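Local atomic coordinates of putative metal binding protein (Coccidioides immitis, PDB entry 3CVG), a protein that probably binds a metal ion or another small ligand as a member of the periplasmic binding protein superfamily, its physiological role being unestablished. Residues Ile88-Lys91 with Glu96-Ser99; Leu148-Tyr151 with Ala155-Ile158; Val267-Gly270 with Gln276-Tyr279; Val20-Gly25 with Lys252-Trp257. One frame throughout, in Å; residues are numbered along the deposited sequence.

Contact 1. Residues Ile88-Lys91 with Glu96-Ser99; sequences ISIK and ESPS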
# COMPACT_ATOMS: atom_id res chain seq x y z
N ILE A 88 15.23 9.97 3.01
CA ILE A 88 15.32 11.39 3.30
C ILE A 88 14.96 11.71 4.74
O ILE A 88 15.57 12.60 5.35
CB ILE A 88 14.42 12.21 2.33
CG1 ILE A 88 14.93 12.03 0.90
CG2 ILE A 88 14.42 13.69 2.73
CD1 ILE A 88 14.13 12.78 -0.16
N SER A 89 14.00 10.99 5.31
CA SER A 89 13.61 11.22 6.70
C SER A 89 14.80 10.94 7.61
O SER A 89 15.00 11.61 8.63
CB SER A 89 12.43 10.32 7.09
OG SER A 89 12.85 8.97 7.25
N ILE A 90 15.58 9.92 7.25
CA ILE A 90 16.76 9.54 8.02
C ILE A 90 17.88 10.56 7.83
O ILE A 90 18.58 10.91 8.79
CB ILE A 90 17.25 8.13 7.59
CG1 ILE A 90 16.29 7.07 8.12
CG2 ILE A 90 18.68 7.88 8.11
CD1 ILE A 90 16.56 5.68 7.60
N LYS A 91 18.04 11.05 6.61
CA LYS A 91 19.07 12.03 6.32
C LYS A 91 18.80 13.30 7.13
O LYS A 91 19.73 14.01 7.51
CB LYS A 91 19.10 12.37 4.83
CG LYS A 91 20.19 13.36 4.44
CD LYS A 91 20.03 13.83 3.00
CE LYS A 91 21.20 14.71 2.57
NZ LYS A 91 21.05 15.20 1.17
N GLU A 96 15.64 7.07 12.74
CA GLU A 96 16.88 6.38 13.08
C GLU A 96 17.34 5.60 11.87
O GLU A 96 16.53 5.22 11.02
CB GLU A 96 16.64 5.40 14.23
CG GLU A 96 16.26 6.02 15.55
CD GLU A 96 17.47 6.39 16.38
OE1 GLU A 96 18.19 7.34 16.01
OE2 GLU A 96 17.71 5.71 17.40
N SER A 97 18.64 5.36 11.77
CA SER A 97 19.18 4.57 10.69
C SER A 97 19.45 3.20 11.30
O SER A 97 19.95 3.11 12.42
CB SER A 97 20.49 5.18 10.18
OG SER A 97 21.02 4.44 9.10
N PRO A 98 19.10 2.12 10.60
CA PRO A 98 18.48 2.08 9.27
C PRO A 98 16.99 1.83 9.38
O PRO A 98 16.44 1.72 10.49
CB PRO A 98 19.19 0.91 8.62
CG PRO A 98 19.21 -0.08 9.76
CD PRO A 98 19.61 0.78 10.96
N SER A 99 16.33 1.75 8.23
CA SER A 99 14.90 1.47 8.19
C SER A 99 14.82 -0.05 8.30
O SER A 99 15.84 -0.73 8.14
CB SER A 99 14.29 1.92 6.86
OG SER A 99 14.75 1.12 5.79
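The carbonyl oxygen of Glu96 is the polar atom at the middle of this contact, pressed on by two carbons of Ile90: CG1 of Ile90 lies 3.4 Å from Glu96 O and CD1 of Ile90 3.5 Å from it. The motif is a helix-loop-strand connection of the periplasmic binding protein fold, in which the chain leaves helix 83-91, turns, and comes back along the last helical turn before entering strand 100-111. Ile90 suits the place because its branched side chain spreads along the returning backbone. With CG1 beside the backbone N (chi1 -73°) and the chain extended beyond it (chi2 172°), CD1 comes within 4.0 Å of the backbone N of Ser99. The returning loop follows a course that includes a cis peptide bond before Pro98. Polar bonds of the two segments go to residues around them: Ser89 OG bonds to Glu86 O and to Ser95 OG, while the backbone of Glu96 pairs with Val241 of strand 234-241. Across the segments themselves the contact is van der Waals packing at the protein surface. The other branch of the isoleucine, anti to the backbone N, completes it by setting CG2 of Ile90 3.9 Å from CB of Ser97.

Contact 2. Residues Leu148-Tyr151 with Ala155-Ile158; sequences LSRY and ATNI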
# COMPACT_ATOMS: atom_id res chain seq x y z
N LEU A 148 -9.47 4.94 -13.65
CA LEU A 148 -9.87 5.55 -12.38
C LEU A 148 -8.71 5.83 -11.43
O LEU A 148 -7.97 4.92 -11.03
CB LEU A 148 -10.92 4.68 -11.66
CG LEU A 148 -11.68 5.30 -10.47
CD1 LEU A 148 -13.03 4.61 -10.34
CD2 LEU A 148 -10.89 5.19 -9.15
N SER A 149 -8.56 7.10 -11.07
CA SER A 149 -7.51 7.53 -10.16
C SER A 149 -8.14 8.05 -8.86
O SER A 149 -9.08 8.85 -8.89
CB SER A 149 -6.66 8.63 -10.81
OG SER A 149 -5.85 9.30 -9.85
N ARG A 150 -7.63 7.59 -7.73
CA ARG A 150 -8.13 8.06 -6.44
C ARG A 150 -7.72 9.52 -6.21
O ARG A 150 -8.30 10.20 -5.36
CB ARG A 150 -7.64 7.14 -5.32
CG ARG A 150 -8.42 5.83 -5.28
CD ARG A 150 -7.80 4.83 -4.31
NE ARG A 150 -7.61 5.41 -2.99
CZ ARG A 150 -6.69 5.00 -2.13
NH1 ARG A 150 -5.86 4.01 -2.45
NH2 ARG A 150 -6.57 5.60 -0.95
N TYR A 151 -6.72 9.99 -6.96
CA TYR A 151 -6.27 11.39 -6.93
C TYR A 151 -6.27 11.96 -5.51
O TYR A 151 -6.79 13.05 -5.26
CB TYR A 151 -7.24 12.22 -7.81
CG TYR A 151 -6.62 13.36 -8.59
CD1 TYR A 151 -5.68 13.12 -9.58
CD2 TYR A 151 -6.98 14.69 -8.34
CE1 TYR A 151 -5.10 14.15 -10.30
CE2 TYR A 151 -6.43 15.73 -9.06
CZ TYR A 151 -5.49 15.46 -10.04
OH TYR A 151 -4.96 16.48 -10.78
N ALA A 155 -0.52 6.09 -1.62
CA ALA A 155 0.48 5.23 -2.25
C ALA A 155 -0.05 4.76 -3.62
O ALA A 155 0.69 4.73 -4.60
CB ALA A 155 0.78 4.03 -1.34
N THR A 156 -1.33 4.41 -3.69
CA THR A 156 -1.93 3.97 -4.95
C THR A 156 -1.86 5.10 -5.99
O THR A 156 -1.46 4.88 -7.13
CB THR A 156 -3.40 3.54 -4.74
OG1 THR A 156 -3.44 2.44 -3.83
CG2 THR A 156 -4.05 3.12 -6.05
N ASN A 157 -2.26 6.31 -5.60
CA ASN A 157 -2.21 7.46 -6.50
C ASN A 157 -0.77 7.68 -6.98
O ASN A 157 -0.53 7.86 -8.17
CB ASN A 157 -2.74 8.70 -5.79
CG ASN A 157 -2.67 9.97 -6.65
OD1 ASN A 157 -2.78 9.93 -7.88
ND2 ASN A 157 -2.55 11.10 -5.99
N ILE A 158 0.18 7.65 -6.05
CA ILE A 158 1.59 7.84 -6.41
C ILE A 158 1.97 6.81 -7.48
O ILE A 158 2.57 7.14 -8.50
CB ILE A 158 2.50 7.66 -5.15
CG1 ILE A 158 2.37 8.87 -4.23
CG2 ILE A 158 3.96 7.43 -5.57
CD1 ILE A 158 2.87 8.61 -2.80
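The guanidinium of Arg150 meets Thr156 with its edge: Thr156 OG1 lies near the guanidinium plane, 3.2 Å from Arg150 NH1, but the angle is too poor for a hydrogen bond. The second flat group, the ring of Tyr151, has Ser149 OG at its edge and in its plane. Both belong to a beta-alpha-beta unit, in which strand 147-149 passes through a short turn into helix 155-166 and on to the parallel strand 180-182. The Arg150 chain bends at chi3 (53°), which swings its end toward the first turn of the helix, where it crosses the threonine side chain at about a right angle. The firm partners of the arginine lie close by: NH2 forms a salt bridge with Asp152, in the turn, and NE bonds to Thr185 O; both partners line the edge formed by NE and NH2, while NH1 lies against the threonine. A long side chain with several N-H donors suits the place, since it reaches Asp152 and the carbonyl of Thr185 at once. The Thr156 side chain is also about 3 Å from the bound calcium ion, which puts this contact at the metal site. Ser149, small and polar, gathers bonds in a buried spot: its OG joins Glu160 OE2 and Tyr180 OH, and accepts a weak bond from Tyr151 N (3.1 Å, bent to 134°). Tyr151 itself takes left-handed backbone angles where the chain turns toward the helix. There the Asn157 side chain packs against its backbone, with CG of Asn157 3.9 Å from CA of Tyr151.

Contact 3. Residues Val267-Gly270 with Gln276-Tyr279; sequences VIEG and QQLY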
# COMPACT_ATOMS: atom_id res chain seq x y z
N VAL A 267 3.83 -13.71 12.17
CA VAL A 267 2.47 -13.17 12.21
C VAL A 267 2.02 -12.70 10.84
O VAL A 267 0.85 -12.84 10.48
CB VAL A 267 2.36 -11.98 13.20
CG1 VAL A 267 0.95 -11.39 13.16
CG2 VAL A 267 2.70 -12.44 14.61
N ILE A 268 2.94 -12.13 10.07
CA ILE A 268 2.63 -11.65 8.72
C ILE A 268 2.39 -12.83 7.79
O ILE A 268 1.42 -12.84 7.03
CB ILE A 268 3.80 -10.82 8.15
CG1 ILE A 268 3.92 -9.51 8.92
CG2 ILE A 268 3.57 -10.55 6.66
CD1 ILE A 268 5.18 -8.73 8.61
N GLU A 269 3.26 -13.83 7.87
CA GLU A 269 3.15 -15.01 7.03
C GLU A 269 1.81 -15.71 7.24
O GLU A 269 1.32 -16.41 6.36
CB GLU A 269 4.31 -15.96 7.33
CG GLU A 269 4.53 -17.06 6.30
CD GLU A 269 5.99 -17.44 6.17
OE1 GLU A 269 6.59 -17.82 7.20
OE2 GLU A 269 6.54 -17.36 5.05
N GLY A 270 1.21 -15.52 8.41
CA GLY A 270 -0.06 -16.16 8.70
C GLY A 270 -1.28 -15.25 8.70
O GLY A 270 -2.39 -15.71 8.95
N GLN A 276 -6.84 -15.97 2.18
CA GLN A 276 -5.59 -15.84 1.43
C GLN A 276 -4.55 -15.09 2.25
O GLN A 276 -4.90 -14.18 3.01
CB GLN A 276 -5.81 -15.07 0.12
CG GLN A 276 -6.75 -15.70 -0.88
CD GLN A 276 -6.24 -17.02 -1.41
OE1 GLN A 276 -5.06 -17.16 -1.73
NE2 GLN A 276 -7.13 -18.00 -1.51
N GLN A 277 -3.28 -15.45 2.10
CA GLN A 277 -2.23 -14.74 2.80
C GLN A 277 -2.26 -13.35 2.17
O GLN A 277 -2.10 -13.23 0.95
CB GLN A 277 -0.86 -15.38 2.57
CG GLN A 277 0.28 -14.59 3.22
CD GLN A 277 1.64 -15.23 3.01
OE1 GLN A 277 2.10 -15.40 1.88
NE2 GLN A 277 2.30 -15.60 4.10
N LEU A 278 -2.46 -12.33 2.98
CA LEU A 278 -2.54 -10.97 2.47
C LEU A 278 -1.22 -10.40 1.96
O LEU A 278 -1.12 -9.96 0.81
CB LEU A 278 -3.12 -10.04 3.54
CG LEU A 278 -3.21 -8.56 3.16
CD1 LEU A 278 -3.95 -8.40 1.84
CD2 LEU A 278 -3.91 -7.81 4.28
N TYR A 279 -0.20 -10.42 2.82
CA TYR A 279 1.11 -9.88 2.49
C TYR A 279 2.21 -10.93 2.46
O TYR A 279 2.10 -11.98 3.10
CB TYR A 279 1.52 -8.82 3.52
CG TYR A 279 0.53 -7.71 3.76
CD1 TYR A 279 -0.05 -7.54 5.02
CD2 TYR A 279 0.21 -6.80 2.76
CE1 TYR A 279 -0.92 -6.49 5.28
CE2 TYR A 279 -0.66 -5.73 3.01
CZ TYR A 279 -1.22 -5.58 4.27
OH TYR A 279 -2.07 -4.53 4.53
O HOH W 1 -0.20 -11.60 5.30
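Ile268 meets Tyr279 in two ways as the chain nears the end of helix 264-269. Its CG2 branch, anti to the backbone N, packs 4.1 Å from Tyr279 CB, the two side chains crossing at about a right angle. Its carbonyl is joined to the same residue through a water, which accepts from Tyr279 N at 2.7 Å and can donate to Ile268 O, also at 2.7 Å. A beta-branched aliphatic side chain fits this buried side, where it also lies on Phe103 of strand 100-111. Glu269 comes next and gives the direct bond of the contact: Gln277 NE2 donates to Glu269 O over 2.6 Å. The bond is short but bent, with 138° at the hydrogen, and tight, for Gln277 NE2 is also 3.1 Å from Glu269 CA; the donor approaches the oxygen from the flank (C=O...N 107°), tilted from the carbonyl plane. Gln277 gets there by stretching out, chi1 and chi2 both close to 180°, which carries its amide from the strand to the helix. The amide passes obliquely by the start of the glutamate side chain, 3.5 Å separating Gln277 NE2 from Glu269 CG, with the carboxylate and amide planes nearly parallel. Gly270 N makes a weak bond to Val267 O. Beyond it the chain doubles back through a small antiparallel hairpin, strands 272-273 and 276-281. Carbonyls in the last turn of a helix lack the N-H groups of a following turn, and here a glutamine amide and probably a water supply the missing donors, tying helix to strand by polar links.

Contact 4. Residues Val20-Gly25 with Lys252-Trp257; sequences VQLRIG and KEFAKW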
# COMPACT_ATOMS: atom_id res chain seq x y z
N VAL A 20 0.02 3.36 27.67
CA VAL A 20 0.40 3.31 26.26
C VAL A 20 1.91 3.46 26.15
O VAL A 20 2.47 4.47 26.59
CB VAL A 20 -0.27 4.44 25.45
CG1 VAL A 20 0.27 4.46 24.03
CG2 VAL A 20 -1.78 4.24 25.43
N GLN A 21 2.58 2.47 25.56
CA GLN A 21 4.03 2.54 25.42
C GLN A 21 4.54 2.27 24.00
O GLN A 21 5.69 1.90 23.81
CB GLN A 21 4.69 1.55 26.38
CG GLN A 21 4.43 1.85 27.84
CD GLN A 21 5.23 0.94 28.76
OE1 GLN A 21 5.14 -0.28 28.68
NE2 GLN A 21 6.02 1.55 29.65
N LEU A 22 3.67 2.46 23.01
CA LEU A 22 4.04 2.26 21.61
C LEU A 22 2.97 2.83 20.69
O LEU A 22 1.85 2.34 20.63
CB LEU A 22 4.23 0.76 21.32
CG LEU A 22 4.62 0.39 19.87
CD1 LEU A 22 5.88 1.14 19.47
CD2 LEU A 22 4.83 -1.11 19.76
N ARG A 23 3.35 3.89 19.96
CA ARG A 23 2.45 4.55 19.02
C ARG A 23 2.96 4.33 17.61
O ARG A 23 4.12 4.65 17.30
CB ARG A 23 2.38 6.04 19.34
CG ARG A 23 1.89 6.36 20.74
CD ARG A 23 2.26 7.78 21.11
NE ARG A 23 3.71 7.94 21.16
CZ ARG A 23 4.34 9.11 21.09
NH1 ARG A 23 3.65 10.24 20.97
NH2 ARG A 23 5.67 9.15 21.12
N ILE A 24 2.11 3.79 16.75
CA ILE A 24 2.48 3.49 15.37
C ILE A 24 1.64 4.26 14.35
O ILE A 24 0.41 4.23 14.41
CB ILE A 24 2.31 1.99 15.05
CG1 ILE A 24 2.96 1.14 16.14
CG2 ILE A 24 2.95 1.67 13.71
CD1 ILE A 24 2.64 -0.34 16.03
N GLY A 25 2.30 4.94 13.43
CA GLY A 25 1.60 5.67 12.40
C GLY A 25 1.65 4.86 11.12
O GLY A 25 2.72 4.43 10.68
N LYS A 252 12.58 0.33 19.63
CA LYS A 252 13.73 -0.45 19.22
C LYS A 252 13.38 -1.93 19.38
O LYS A 252 13.79 -2.77 18.57
CB LYS A 252 14.94 -0.11 20.10
CG LYS A 252 16.27 -0.65 19.60
CD LYS A 252 16.69 0.05 18.32
CE LYS A 252 18.07 -0.38 17.87
NZ LYS A 252 18.47 0.30 16.61
N GLU A 253 12.61 -2.23 20.42
CA GLU A 253 12.17 -3.60 20.69
C GLU A 253 11.21 -4.06 19.60
O GLU A 253 11.35 -5.15 19.05
CB GLU A 253 11.46 -3.67 22.04
CG GLU A 253 12.38 -3.54 23.24
CD GLU A 253 13.26 -4.76 23.42
OE1 GLU A 253 12.71 -5.86 23.65
OE2 GLU A 253 14.50 -4.61 23.34
N PHE A 254 10.23 -3.22 19.30
CA PHE A 254 9.25 -3.55 18.27
C PHE A 254 9.95 -3.75 16.94
O PHE A 254 9.70 -4.72 16.23
CB PHE A 254 8.20 -2.44 18.14
CG PHE A 254 7.13 -2.76 17.13
CD1 PHE A 254 6.31 -3.86 17.30
CD2 PHE A 254 6.97 -1.97 15.99
CE1 PHE A 254 5.34 -4.19 16.36
CE2 PHE A 254 6.00 -2.29 15.04
CZ PHE A 254 5.18 -3.40 15.23
N ALA A 255 10.84 -2.82 16.59
CA ALA A 255 11.57 -2.91 15.33
C ALA A 255 12.25 -4.27 15.20
O ALA A 255 12.05 -4.98 14.21
CB ALA A 255 12.60 -1.79 15.23
N LYS A 256 13.05 -4.63 16.20
CA LYS A 256 13.77 -5.91 16.22
C LYS A 256 12.82 -7.10 16.12
O LYS A 256 13.06 -8.04 15.35
CB LYS A 256 14.59 -6.03 17.51
CG LYS A 256 16.05 -5.63 17.38
CD LYS A 256 16.81 -6.62 16.52
CE LYS A 256 18.32 -6.42 16.62
NZ LYS A 256 19.04 -7.52 15.91
N TRP A 257 11.76 -7.07 16.91
CA TRP A 257 10.77 -8.14 16.92
C TRP A 257 10.09 -8.31 15.55
O TRP A 257 9.95 -9.42 15.04
CB TRP A 257 9.71 -7.86 17.98
CG TRP A 257 8.60 -8.86 17.99
CD1 TRP A 257 8.59 -10.06 18.63
CD2 TRP A 257 7.37 -8.77 17.27
NE1 TRP A 257 7.42 -10.73 18.36
CE2 TRP A 257 6.65 -9.95 17.53
CE3 TRP A 257 6.79 -7.79 16.44
CZ2 TRP A 257 5.38 -10.20 16.99
CZ3 TRP A 257 5.54 -8.04 15.89
CH2 TRP A 257 4.84 -9.24 16.17
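Leu22 and Ile24, alternate residues of one strand, both point at Phe254 on helix 248-259, and their side-chain conformations decide how the ring is met. In Leu22, CG stands anti to the backbone N (chi1 180°) and the second torsion turns CD2 toward the helix, 3.9 Å from Phe254 CG. The same methyl makes an off-centre CH-pi contact, with Leu22 CD2 4.3 Å from the centroid of the Phe254 ring and 29° off its normal. Ile24 behaves differently: its longer branch sends CD1 out to the far part of the ring, 4.0 Å from Phe254 CE2. Phe254, like Leu22, has CG anti to its backbone N, which carries the ring from the helix toward the strand, so that one methyl meets the ring near its root and the other near its tip. Large apolar residues suit a spacing at which the nearest CA atoms, those of Leu22 and Phe254, are 8.5 Å apart. The packing is wholly apolar and buried. Around it, strand 20-26 lies between the parallel strands 55-60 and 77-80, as expected in the core sheet of an alpha/beta binding-protein lobe. Helix 34-47 brings Phe42 against Leu22 and edge-to-face with Phe254, while Leu239 of strand 234-241 also packs on Phe254.

Contact 4 is the buried core member: apolar, and joining the segments most distant along the chain. Contact 1, nested inside the loop that contact 4 closes and on the same side of the chain's centre, is a surface contact in which an aliphatic side chain covers backbone. Contacts 2 and 3 are partly buried and more polar, the first by an arginine against the threonine that lies near the calcium ion, the second by an amide and a water at a helix end. Contacts 3 and 4 use successive helices, 264-269 and 248-259 respectively, and touch where Val267 CG2 packs 4.2 Å from Trp257 CH2. Contact 2 stands apart, its centre about 29 Å from that of contact 4.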